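Local coordinates for putative GGDEF domain protein (Pseudomonas aeruginosa, PDB 7E6G), which probably catalyses the magnesium-dependent condensation of two GTP molecules into the bacterial second messenger 3',3'-c-di-GMP, releasing two diphosphates, at residues L63-S66 against E67-H70. Residues are numbered along the deposited sequence; the frame is centred on the assembly and turned at random.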
ATOM      1  N   LEU A  63      14.564  18.949   4.713  1.00 51.33           N
ATOM      2  CA  LEU A  63      13.182  19.055   5.168  1.00 47.75           C
ATOM      3  C   LEU A  63      12.216  19.051   3.990  1.00 48.26           C
ATOM      4  O   LEU A  63      11.114  18.495   4.095  1.00 50.33           O
ATOM      5  CB  LEU A  63      12.992  20.303   6.028  1.00 45.73           C
ATOM      6  CG  LEU A  63      13.705  20.340   7.385  1.00 56.34           C
ATOM      7  CD1 LEU A  63      13.416  21.653   8.117  1.00 55.94           C
ATOM      8  CD2 LEU A  63      13.339  19.144   8.262  1.00 55.67           C
ATOM      9  N   SER A  64      12.617  19.633   2.858  1.00 44.40           N
ATOM     10  CA  SER A  64      11.811  19.530   1.644  1.00 43.77           C
ATOM     11  C   SER A  64      11.622  18.066   1.219  1.00 47.56           C
ATOM     12  O   SER A  64      10.499  17.622   0.911  1.00 42.88           O
ATOM     13  CB  SER A  64      12.478  20.351   0.540  1.00 43.47           C
ATOM     14  OG  SER A  64      11.755  20.295  -0.672  1.00 48.80           O
ATOM     15  N   LEU A  65      12.722  17.298   1.201  1.00 43.05           N
ATOM     16  CA  LEU A  65      12.637  15.884   0.828  1.00 40.65           C
ATOM     17  C   LEU A  65      11.752  15.099   1.793  1.00 46.56           C
ATOM     18  O   LEU A  65      11.011  14.193   1.381  1.00 42.77           O
ATOM     19  CB  LEU A  65      14.033  15.266   0.778  1.00 44.91           C
ATOM     20  CG  LEU A  65      14.096  13.818   0.267  1.00 50.91           C
ATOM     21  CD1 LEU A  65      13.419  13.697  -1.096  1.00 47.64           C
ATOM     22  CD2 LEU A  65      15.540  13.286   0.210  1.00 51.15           C
ATOM     23  N   SER A  66      11.827  15.430   3.086  1.00 47.46           N
ATOM     24  CA  SER A  66      11.018  14.755   4.092  1.00 37.12           C
ATOM     25  C   SER A  66       9.533  15.053   3.915  1.00 41.58           C
ATOM     26  O   SER A  66       8.688  14.163   4.081  1.00 41.32           O
ATOM     27  CB  SER A  66      11.486  15.177   5.475  1.00 42.68           C
ATOM     28  OG  SER A  66      10.900  14.364   6.474  1.00 53.18           O
ATOM     29  N   GLU A  67       9.186  16.196   3.541  1.00 44.78           N
ATOM     30  CA  GLU A  67       7.866  16.507   3.262  1.00 48.92           C
ATOM     31  C   GLU A  67       7.365  15.768   2.070  1.00 46.04           C
ATOM     32  O   GLU A  67       6.311  15.382   1.979  1.00 46.29           O
ATOM     33  CB  GLU A  67       7.866  17.977   3.001  1.00 53.70           C
ATOM     34  CG  GLU A  67       7.007  18.836   3.839  1.00 61.19           C
ATOM     35  CD  GLU A  67       7.266  20.300   3.601  1.00 71.04           C
ATOM     36  OE1 GLU A  67       8.395  20.701   3.397  1.00 66.64           O
ATOM     37  OE2 GLU A  67       6.322  21.080   3.690  1.00 76.49           O
ATOM     38  N   ARG A  68       8.161  15.491   1.128  1.00 41.39           N
ATOM     39  CA  ARG A  68       7.704  14.709   0.070  1.00 42.45           C
ATOM     40  C   ARG A  68       7.461  13.348   0.376  1.00 39.65           C
ATOM     41  O   ARG A  68       6.742  12.817  -0.196  1.00 44.16           O
ATOM     42  CB  ARG A  68       8.584  14.794  -1.099  1.00 46.06           C
ATOM     43  CG  ARG A  68       8.856  16.187  -1.426  1.00 52.57           C
ATOM     44  CD  ARG A  68       9.092  16.489  -2.872  1.00 65.59           C
ATOM     45  NE  ARG A  68      10.487  16.423  -3.235  1.00 77.06           N
ATOM     46  CZ  ARG A  68      10.882  16.053  -4.424  1.00 81.38           C
ATOM     47  NH1 ARG A  68       9.967  15.765  -5.315  1.00 82.45           N
ATOM     48  NH2 ARG A  68      12.154  15.964  -4.698  1.00 86.11           N
ATOM     49  N   TYR A  69       8.239  12.774   1.193  1.00 34.66           N
ATOM     50  CA  TYR A  69       8.156  11.482   1.640  1.00 37.73           C
ATOM     51  C   TYR A  69       6.922  11.223   2.389  1.00 41.81           C
ATOM     52  O   TYR A  69       6.392  10.242   2.276  1.00 42.50           O
ATOM     53  CB  TYR A  69       9.372  11.226   2.458  1.00 38.44           C
ATOM     54  CG  TYR A  69       9.438   9.909   2.983  1.00 39.00           C
ATOM     55  CD1 TYR A  69       9.668   8.881   2.169  1.00 42.36           C
ATOM     56  CD2 TYR A  69       9.162   9.658   4.268  1.00 37.21           C
ATOM     57  CE1 TYR A  69       9.663   7.613   2.630  1.00 44.19           C
ATOM     58  CE2 TYR A  69       9.151   8.409   4.736  1.00 41.68           C
ATOM     59  CZ  TYR A  69       9.411   7.397   3.911  1.00 47.16           C
ATOM     60  OH  TYR A  69       9.422   6.173   4.366  1.00 46.87           O
ATOM     61  N   HIS A  70       6.527  12.092   3.216  1.00 37.17           N
ATOM     62  CA  HIS A  70       5.358  12.050   3.943  1.00 40.94           C
ATOM     63  C   HIS A  70       4.144  12.179   3.092  1.00 41.02           C
ATOM     64  O   HIS A  70       3.224  11.625   3.368  1.00 37.40           O
ATOM     65  CB  HIS A  70       5.483  12.966   5.126  1.00 42.26           C
ATOM     66  CG  HIS A  70       6.299  12.405   6.230  1.00 42.98           C
ATOM     67  ND1 HIS A  70       7.612  12.696   6.408  1.00 42.99           N
ATOM     68  CD2 HIS A  70       5.989  11.530   7.180  1.00 42.98           C
ATOM     69  CE1 HIS A  70       8.075  12.023   7.411  1.00 41.59           C
ATOM     70  NE2 HIS A  70       7.107  11.305   7.898  1.00 46.81           N
TER
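H70 folds its imidazole back against S66, one turn earlier in the long helix 27-102, so that backbone and side chain of one residue both bond to a single carbonyl. In this α-helical turn H70 N donates to S66 O over 3.1 Å, the usual i to i+4 bond. H70 ND1 donates to the same S66 O over 3.0 Å. The two donors reach the oxygen from opposite faces of the carbonyl plane; ND1 stands 42° out of that plane, off the lone pair, whereas S66 O lies close to the plane of the ring. With CG anti to its carbonyl carbon (chi1 -77°), H70 turns its ring back along the helix, and the second bond should limit rotation of that ring. Y69 CD2 sits over the margin of one face of the imidazole, 4.0 Å from its plane.

The preceding rungs are the main-chain bonds E67 N to L63 O, R68 N to S64 O and Y69 N to L65 O. R68 runs its CB and CG past the carbonyl oxygens of S64 and L65, CG lying 3.2 Å from S64 O, before bends at chi2 and chi3 carry the guanidinium alongside L65, where R68 NH2 is 4.4 Å from L65 CD1 in loose contact.

Outside the turn, the helix pairs with a second copy of the protein: L65 packs on L65 of that subunit, and Y69 makes a cation-pi contact with its R68. This turn lies in the helical stalk, away from the magnesium and nucleotide sites. With OG anti to the S66 backbone N (chi1 -169°), S66 OG sits 3.7 Å from H70 ND1, farther from that nitrogen than the S66 carbonyl oxygen.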